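Local coordinates for hydrolase, NUDIX family (Clostridium perfringens ATCC 13124, PDB 3F6A), which probably hydrolyses a nucleoside diphosphate linked to another group, as NUDIX family enzymes do, though its own substrate is not established, at residues H6-V11 with H96-F101; N58-N63 with Y104-S109; E53-N58 with F110-E115. One frame throughout, in Å; residues are numbered along the deposited sequence.

Contact 1. Residues H6-V11 with H96-F101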
# COMPACT_ATOMS: atom_id res chain seq x y z
N HIS A 6 14.14 0.61 -1.26
CA HIS A 6 13.74 0.71 0.14
C HIS A 6 12.35 0.13 0.34
O HIS A 6 11.60 0.58 1.20
CB HIS A 6 13.72 2.18 0.56
CG HIS A 6 15.07 2.79 0.71
ND1 HIS A 6 15.35 4.07 0.29
CD2 HIS A 6 16.21 2.31 1.27
CE1 HIS A 6 16.61 4.36 0.59
NE2 HIS A 6 17.15 3.31 1.18
N PHE A 7 12.01 -0.87 -0.47
CA PHE A 7 10.69 -1.48 -0.40
C PHE A 7 10.76 -2.99 -0.21
O PHE A 7 11.47 -3.69 -0.94
CB PHE A 7 9.91 -1.15 -1.68
CG PHE A 7 9.60 0.31 -1.83
CD1 PHE A 7 8.40 0.84 -1.37
CD2 PHE A 7 10.53 1.18 -2.41
CE1 PHE A 7 8.13 2.20 -1.48
CE2 PHE A 7 10.26 2.54 -2.52
CZ PHE A 7 9.06 3.05 -2.06
N THR A 8 10.02 -3.48 0.77
CA THR A 8 9.98 -4.90 1.09
C THR A 8 8.52 -5.33 1.28
O THR A 8 7.62 -4.49 1.33
CB THR A 8 10.74 -5.20 2.40
OG1 THR A 8 10.01 -4.66 3.51
CG2 THR A 8 12.13 -4.57 2.37
N VAL A 9 8.30 -6.63 1.40
CA VAL A 9 6.96 -7.15 1.63
C VAL A 9 7.00 -8.14 2.79
O VAL A 9 8.05 -8.68 3.14
CB VAL A 9 6.37 -7.87 0.38
CG1 VAL A 9 6.30 -6.90 -0.78
CG2 VAL A 9 7.20 -9.10 0.02
N SER A 10 5.84 -8.36 3.40
CA SER A 10 5.69 -9.30 4.51
C SER A 10 4.39 -10.04 4.23
O SER A 10 3.45 -9.45 3.71
CB SER A 10 5.58 -8.57 5.86
OG SER A 10 6.84 -8.07 6.27
N VAL A 11 4.35 -11.32 4.58
CA VAL A 11 3.16 -12.11 4.36
C VAL A 11 2.84 -12.99 5.55
O VAL A 11 3.68 -13.78 5.99
CB VAL A 11 3.31 -13.06 3.15
CG1 VAL A 11 1.94 -13.47 2.64
CG2 VAL A 11 4.12 -12.40 2.06
N HIS A 96 18.51 -1.04 7.09
CA HIS A 96 18.45 0.26 6.44
C HIS A 96 16.96 0.58 6.43
O HIS A 96 16.12 -0.33 6.37
CB HIS A 96 19.02 0.21 5.01
CG HIS A 96 18.33 -0.76 4.10
ND1 HIS A 96 17.10 -0.50 3.54
CD2 HIS A 96 18.71 -1.97 3.64
CE1 HIS A 96 16.75 -1.51 2.77
NE2 HIS A 96 17.70 -2.42 2.81
N SER A 97 16.61 1.86 6.53
CA SER A 97 15.20 2.24 6.56
C SER A 97 14.49 1.66 5.35
O SER A 97 15.02 1.67 4.24
CB SER A 97 15.06 3.76 6.57
OG SER A 97 13.74 4.13 6.94
N HIS A 98 13.30 1.12 5.57
CA HIS A 98 12.55 0.53 4.47
C HIS A 98 11.06 0.47 4.75
O HIS A 98 10.63 0.40 5.91
CB HIS A 98 13.06 -0.88 4.19
CG HIS A 98 12.99 -1.80 5.36
ND1 HIS A 98 11.95 -2.69 5.56
CD2 HIS A 98 13.84 -1.99 6.40
CE1 HIS A 98 12.17 -3.38 6.66
NE2 HIS A 98 13.31 -2.97 7.19
N ILE A 99 10.29 0.51 3.68
CA ILE A 99 8.85 0.43 3.76
C ILE A 99 8.51 -1.05 3.60
O ILE A 99 9.07 -1.73 2.75
CB ILE A 99 8.18 1.22 2.62
CG1 ILE A 99 8.33 2.72 2.88
CG2 ILE A 99 6.71 0.83 2.49
CD1 ILE A 99 7.82 3.59 1.76
N ASP A 100 7.61 -1.54 4.44
CA ASP A 100 7.21 -2.93 4.36
C ASP A 100 5.72 -3.05 4.10
O ASP A 100 4.90 -2.63 4.94
CB ASP A 100 7.58 -3.67 5.64
CG ASP A 100 7.17 -5.13 5.60
OD1 ASP A 100 7.72 -5.89 4.77
OD2 ASP A 100 6.30 -5.53 6.40
N PHE A 101 5.37 -3.59 2.93
CA PHE A 101 3.98 -3.78 2.55
C PHE A 101 3.53 -5.12 3.10
O PHE A 101 4.03 -6.17 2.69
CB PHE A 101 3.83 -3.76 1.03
CG PHE A 101 4.03 -2.39 0.43
CD1 PHE A 101 3.37 -1.28 0.96
CD2 PHE A 101 4.86 -2.21 -0.67
CE1 PHE A 101 3.54 -0.02 0.40
CE2 PHE A 101 5.03 -0.95 -1.23
CZ PHE A 101 4.37 0.15 -0.70
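Phe7, Thr8 and Val9 pair with Ile99, Asp100 and Phe101 as neighbouring parallel strands. Four backbone hydrogen bonds hold the register: Ile99 N to His6 O, Thr8 N to Ile99 O, Phe101 N to Thr8 O and Ser10 N to Phe101 O, the last at 2.9 Å.

On the sheet face that bears Thr8 and Asp100, a polar cluster forms. The Asp100 carboxylate, its CG anti to the backbone N (chi1 180°), reaches across to two hydroxyls on the other strand. Ser10 OG straddles both carboxylate oxygens, 2.6 Å from Asp100 OD2 and 2.8 Å from Asp100 OD1. Thr8 OG1 lies 2.9 Å from Asp100 OD1 and also accepts a weak bond from His98 ND1.

The opposite face is apolar. Phe7 and Ile99 run side by side, Phe7 CE1 touching Ile99 CD1 at 3.5 Å, while Phe7 CD1 meets Phe101 CE2 at 3.8 Å. Phe7 and Phe101 also meet their counterparts in the second subunit, the two Phe7 rings edge-to-face, so this face forms part of the dimer interface. Beyond the strands, His6 CD2 approaches Ser97 O at 3.3 Å.

The pairing joins strands 7-15 and 98-106 within the mixed beta-sheet of the NUDIX fold, whose helix 43-55 packs against Val9.

Contact 2. Residues N58-N63 with Y104-S109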
# COMPACT_ATOMS: atom_id res chain seq x y z
N ASN A 58 2.53 -22.60 -1.70
CA ASN A 58 1.72 -21.96 -2.73
C ASN A 58 0.70 -21.24 -1.85
O ASN A 58 0.13 -21.85 -0.95
CB ASN A 58 1.00 -23.00 -3.59
CG ASN A 58 1.88 -23.57 -4.68
OD1 ASN A 58 1.64 -24.66 -5.18
ND2 ASN A 58 2.90 -22.81 -5.06
N VAL A 59 0.47 -19.96 -2.09
CA VAL A 59 -0.48 -19.22 -1.26
C VAL A 59 -1.58 -18.51 -2.04
O VAL A 59 -1.55 -18.43 -3.27
CB VAL A 59 0.25 -18.16 -0.39
CG1 VAL A 59 1.18 -18.84 0.59
CG2 VAL A 59 1.02 -17.20 -1.28
N THR A 60 -2.56 -18.01 -1.30
CA THR A 60 -3.67 -17.26 -1.88
C THR A 60 -3.78 -15.96 -1.09
O THR A 60 -4.25 -15.95 0.05
CB THR A 60 -4.99 -18.03 -1.79
OG1 THR A 60 -4.95 -19.13 -2.71
CG2 THR A 60 -6.17 -17.13 -2.14
N LEU A 61 -3.33 -14.87 -1.70
CA LEU A 61 -3.37 -13.57 -1.04
C LEU A 61 -4.79 -13.07 -0.86
O LEU A 61 -5.63 -13.21 -1.76
CB LEU A 61 -2.57 -12.55 -1.84
CG LEU A 61 -1.08 -12.80 -2.07
CD1 LEU A 61 -0.54 -11.77 -3.05
CD2 LEU A 61 -0.33 -12.73 -0.76
N TYR A 62 -5.07 -12.49 0.30
CA TYR A 62 -6.39 -11.93 0.55
C TYR A 62 -6.47 -10.72 -0.39
O TYR A 62 -5.62 -9.83 -0.34
CB TYR A 62 -6.50 -11.48 2.00
CG TYR A 62 -7.75 -10.71 2.32
CD1 TYR A 62 -9.01 -11.31 2.22
CD2 TYR A 62 -7.68 -9.38 2.74
CE1 TYR A 62 -10.17 -10.60 2.52
CE2 TYR A 62 -8.83 -8.67 3.05
CZ TYR A 62 -10.07 -9.28 2.93
OH TYR A 62 -11.21 -8.56 3.21
N ASN A 63 -7.49 -10.70 -1.25
CA ASN A 63 -7.63 -9.62 -2.20
C ASN A 63 -9.07 -9.22 -2.51
O ASN A 63 -9.67 -9.67 -3.49
CB ASN A 63 -6.91 -10.00 -3.50
CG ASN A 63 -7.07 -8.95 -4.59
OD1 ASN A 63 -7.28 -7.77 -4.31
ND2 ASN A 63 -6.95 -9.38 -5.84
N TYR A 104 -1.87 -10.51 3.88
CA TYR A 104 -2.36 -11.68 4.60
C TYR A 104 -2.75 -12.67 3.51
O TYR A 104 -3.23 -12.28 2.45
CB TYR A 104 -3.57 -11.34 5.48
CG TYR A 104 -3.31 -10.34 6.59
CD1 TYR A 104 -2.01 -10.09 7.05
CD2 TYR A 104 -4.36 -9.66 7.20
CE1 TYR A 104 -1.77 -9.18 8.09
CE2 TYR A 104 -4.13 -8.76 8.25
CZ TYR A 104 -2.84 -8.52 8.68
OH TYR A 104 -2.62 -7.63 9.71
N ALA A 105 -2.54 -13.96 3.77
CA ALA A 105 -2.87 -14.99 2.79
C ALA A 105 -3.20 -16.32 3.45
O ALA A 105 -3.08 -16.48 4.65
CB ALA A 105 -1.70 -15.17 1.84
N THR A 106 -3.62 -17.27 2.62
CA THR A 106 -3.96 -18.60 3.09
C THR A 106 -3.14 -19.63 2.32
O THR A 106 -2.62 -19.34 1.25
CB THR A 106 -5.45 -18.91 2.86
OG1 THR A 106 -5.74 -18.80 1.46
CG2 THR A 106 -6.33 -17.92 3.63
N THR A 107 -3.02 -20.83 2.89
CA THR A 107 -2.31 -21.94 2.25
C THR A 107 -3.02 -23.23 2.68
O THR A 107 -3.73 -23.24 3.68
CB THR A 107 -0.81 -21.97 2.64
OG1 THR A 107 -0.09 -22.77 1.69
CG2 THR A 107 -0.62 -22.53 4.03
N THR A 108 -2.82 -24.31 1.93
CA THR A 108 -3.49 -25.57 2.22
C THR A 108 -2.94 -26.53 3.28
O THR A 108 -3.72 -27.19 3.97
CB THR A 108 -3.69 -26.37 0.93
OG1 THR A 108 -2.41 -26.62 0.34
CG2 THR A 108 -4.55 -25.59 -0.05
N SER A 109 -1.62 -26.61 3.44
CA SER A 109 -1.06 -27.52 4.43
C SER A 109 -0.00 -26.90 5.34
O SER A 109 0.62 -25.90 4.98
CB SER A 109 -0.46 -28.74 3.74
OG SER A 109 0.61 -28.36 2.90
O HOH W 1 -1.59 -24.28 -1.16
O HOH W 2 -3.45 -9.18 1.68
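Leu61 lays its CD2 methyl against Ala105 CB, 3.8 Å away, where the short strand 60-61 runs antiparallel to the end of strand 98-106 in the mixed sheet of the NUDIX fold. Leu61 and Ala105 form a non-hydrogen-bonded pair with CA atoms 4.1 Å apart, and Ala105 CB lies 3.2 Å from Thr60 O. Val59 CB adds a looser apolar touch on the same methyl. Helix 43-55 lies over this side, contacting Val59 and Leu61.

Thr60 and Thr106 make the adjoining hydrogen-bonded pair: Thr60 N donates to Thr106 O, and Thr106 N returns a bond to Thr60 O. Their side chains share the other face, Thr60 CB resting 3.4 Å from Thr106 OG1. Farther along, Tyr62 N gives Tyr104 O a nearly straight bond of 2.8 Å (N-H...O 173°). The Tyr104 ring turns away toward helix 138-150, where its OH bonds Glu146.

Water and a hydroxyl carry the pairing past the ladder. One water bridges Tyr104 N and Tyr62 O. At the other end, Thr107 OG1, placed anti to its own N (chi1 -162°), donates to Asn58 O at 2.8 Å, and a second water donates to that same carbonyl oxygen at 3.0 Å while bonding Thr108 OG1.

Contact 3. Residues E53-N58 with F110-E115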
# COMPACT_ATOMS: atom_id res chain seq x y z
N GLU A 53 9.94 -19.50 -1.70
CA GLU A 53 11.35 -19.63 -1.34
C GLU A 53 11.60 -19.88 0.14
O GLU A 53 12.45 -20.69 0.51
CB GLU A 53 12.12 -18.37 -1.79
CG GLU A 53 12.03 -18.11 -3.30
CD GLU A 53 12.79 -16.86 -3.73
OE1 GLU A 53 12.68 -15.81 -3.05
OE2 GLU A 53 13.49 -16.92 -4.77
N GLU A 54 10.84 -19.22 1.01
CA GLU A 54 11.05 -19.37 2.44
C GLU A 54 10.29 -20.52 3.11
O GLU A 54 10.65 -20.93 4.22
CB GLU A 54 10.75 -18.05 3.15
CG GLU A 54 11.49 -16.88 2.52
CD GLU A 54 11.44 -15.59 3.33
OE1 GLU A 54 10.40 -15.33 3.98
OE2 GLU A 54 12.43 -14.84 3.30
N ALA A 55 9.26 -21.04 2.46
CA ALA A 55 8.50 -22.13 3.05
C ALA A 55 8.01 -23.17 2.04
O ALA A 55 7.33 -24.12 2.42
CB ALA A 55 7.31 -21.57 3.81
N GLY A 56 8.37 -23.01 0.77
CA GLY A 56 7.95 -23.95 -0.25
C GLY A 56 6.44 -24.04 -0.33
O GLY A 56 5.87 -25.11 -0.59
N LEU A 57 5.78 -22.90 -0.11
CA LEU A 57 4.32 -22.86 -0.13
C LEU A 57 3.69 -22.11 -1.29
O LEU A 57 4.24 -21.13 -1.79
CB LEU A 57 3.79 -22.22 1.16
CG LEU A 57 4.09 -22.86 2.52
CD1 LEU A 57 3.56 -21.95 3.62
CD2 LEU A 57 3.44 -24.23 2.60
N ASN A 58 2.53 -22.60 -1.70
CA ASN A 58 1.72 -21.96 -2.73
C ASN A 58 0.70 -21.24 -1.85
O ASN A 58 0.13 -21.85 -0.95
CB ASN A 58 1.00 -23.00 -3.59
CG ASN A 58 1.88 -23.57 -4.68
OD1 ASN A 58 1.64 -24.66 -5.18
ND2 ASN A 58 2.90 -22.81 -5.06
N PHE A 110 0.19 -27.51 6.50
CA PHE A 110 1.16 -27.03 7.47
C PHE A 110 2.57 -27.42 7.07
O PHE A 110 3.54 -26.87 7.57
CB PHE A 110 0.89 -27.64 8.85
CG PHE A 110 -0.35 -27.13 9.51
CD1 PHE A 110 -0.54 -25.77 9.72
CD2 PHE A 110 -1.33 -28.02 9.97
CE1 PHE A 110 -1.67 -25.30 10.39
CE2 PHE A 110 -2.46 -27.56 10.63
CZ PHE A 110 -2.63 -26.19 10.84
N GLU A 111 2.68 -28.38 6.15
CA GLU A 111 3.99 -28.84 5.73
C GLU A 111 4.75 -27.73 5.01
O GLU A 111 4.20 -27.06 4.14
CB GLU A 111 3.85 -30.06 4.81
CG GLU A 111 5.05 -30.98 4.84
CD GLU A 111 4.93 -32.14 3.88
OE1 GLU A 111 3.88 -32.83 3.91
OE2 GLU A 111 5.89 -32.38 3.11
N THR A 112 6.01 -27.55 5.37
CA THR A 112 6.83 -26.52 4.76
C THR A 112 8.18 -27.06 4.35
O THR A 112 8.69 -28.00 4.94
CB THR A 112 7.03 -25.34 5.72
OG1 THR A 112 7.53 -25.84 6.97
CG2 THR A 112 5.71 -24.64 5.97
N SER A 113 8.77 -26.45 3.32
CA SER A 113 10.07 -26.88 2.82
C SER A 113 10.86 -25.67 2.32
O SER A 113 10.84 -25.36 1.13
CB SER A 113 9.86 -27.88 1.68
OG SER A 113 11.10 -28.30 1.14
N PRO A 114 11.56 -24.96 3.22
CA PRO A 114 12.33 -23.78 2.79
C PRO A 114 13.42 -24.11 1.79
O PRO A 114 14.02 -25.19 1.84
CB PRO A 114 12.92 -23.26 4.10
CG PRO A 114 11.93 -23.73 5.14
CD PRO A 114 11.63 -25.13 4.68
N GLU A 115 13.69 -23.18 0.88
CA GLU A 115 14.74 -23.38 -0.10
C GLU A 115 16.09 -23.07 0.55
O GLU A 115 16.15 -22.50 1.65
CB GLU A 115 14.48 -22.51 -1.32
CG GLU A 115 13.27 -22.98 -2.12
CD GLU A 115 12.97 -22.11 -3.32
OE1 GLU A 115 13.83 -21.29 -3.71
OE2 GLU A 115 11.87 -22.25 -3.88
O HOH W 3 5.64 -27.37 1.00
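Glu53 O and Ala55 O, carbonyls of the last turn of helix 43-55 and the chain leaving it, are met by backbone amides of the loop 110-115. Glu115 N donates to Glu53 O at 2.8 Å with an N-H...O angle of 166°. Ser113 N reaches Ala55 O at 2.9 Å from well above the carbonyl plane (63° out of it). Gly56 turns the chain out of the helix with positive phi, and a water donates to Gly56 O and, weakly, to Glu111 O.

Van der Waals contacts fill the intervals. Pro114 lays its CB and CG on the intervening carbonyl, CG 3.2 Å from Glu54 O. Leu57 CD2 lies 3.3 Å from Glu111 O and also touches the Thr112 CG2 methyl, which in turn approaches Ala55 CB. Leu20 and Leu122 add apolar cover to this side.

Two acidic side chains also meet. That of Glu115 crosses Glu53 obliquely, Glu115 OE1 3.7 Å from Glu53 CG, with the carboxylate planes 80° apart and Glu53 OE2 4.5 Å from Glu115 OE1; Glu53 OE1 is salt-bridged to Arg49.

Helix 43-55 carries most of the Nudix box, residues 35-56, and the loop thus packs along the C-terminal end of this family signature helix.

Strand 98-106 serves contacts 1 and 2: contact 1 takes the start of its pairing with strand 7-15, and at its end strand 60-61 joins on the other edge. Their centres lie about 20 Å apart in one sheet, and they touch through Val11 CG1, which packs on Ala105 and Leu61. Contact 3 is about 12 Å from contact 2 and about 21 Å from contact 1, centre to centre, shares Asn58 with contact 2 and meets it through Leu57. Along the chain, contact 2 is nested within the loop closed by contact 3, while contact 1 alternates with both. Contacts 1 and 2 build the sheet; contact 3 ties the end of the Nudix-box helix to the loop after strand 98-106.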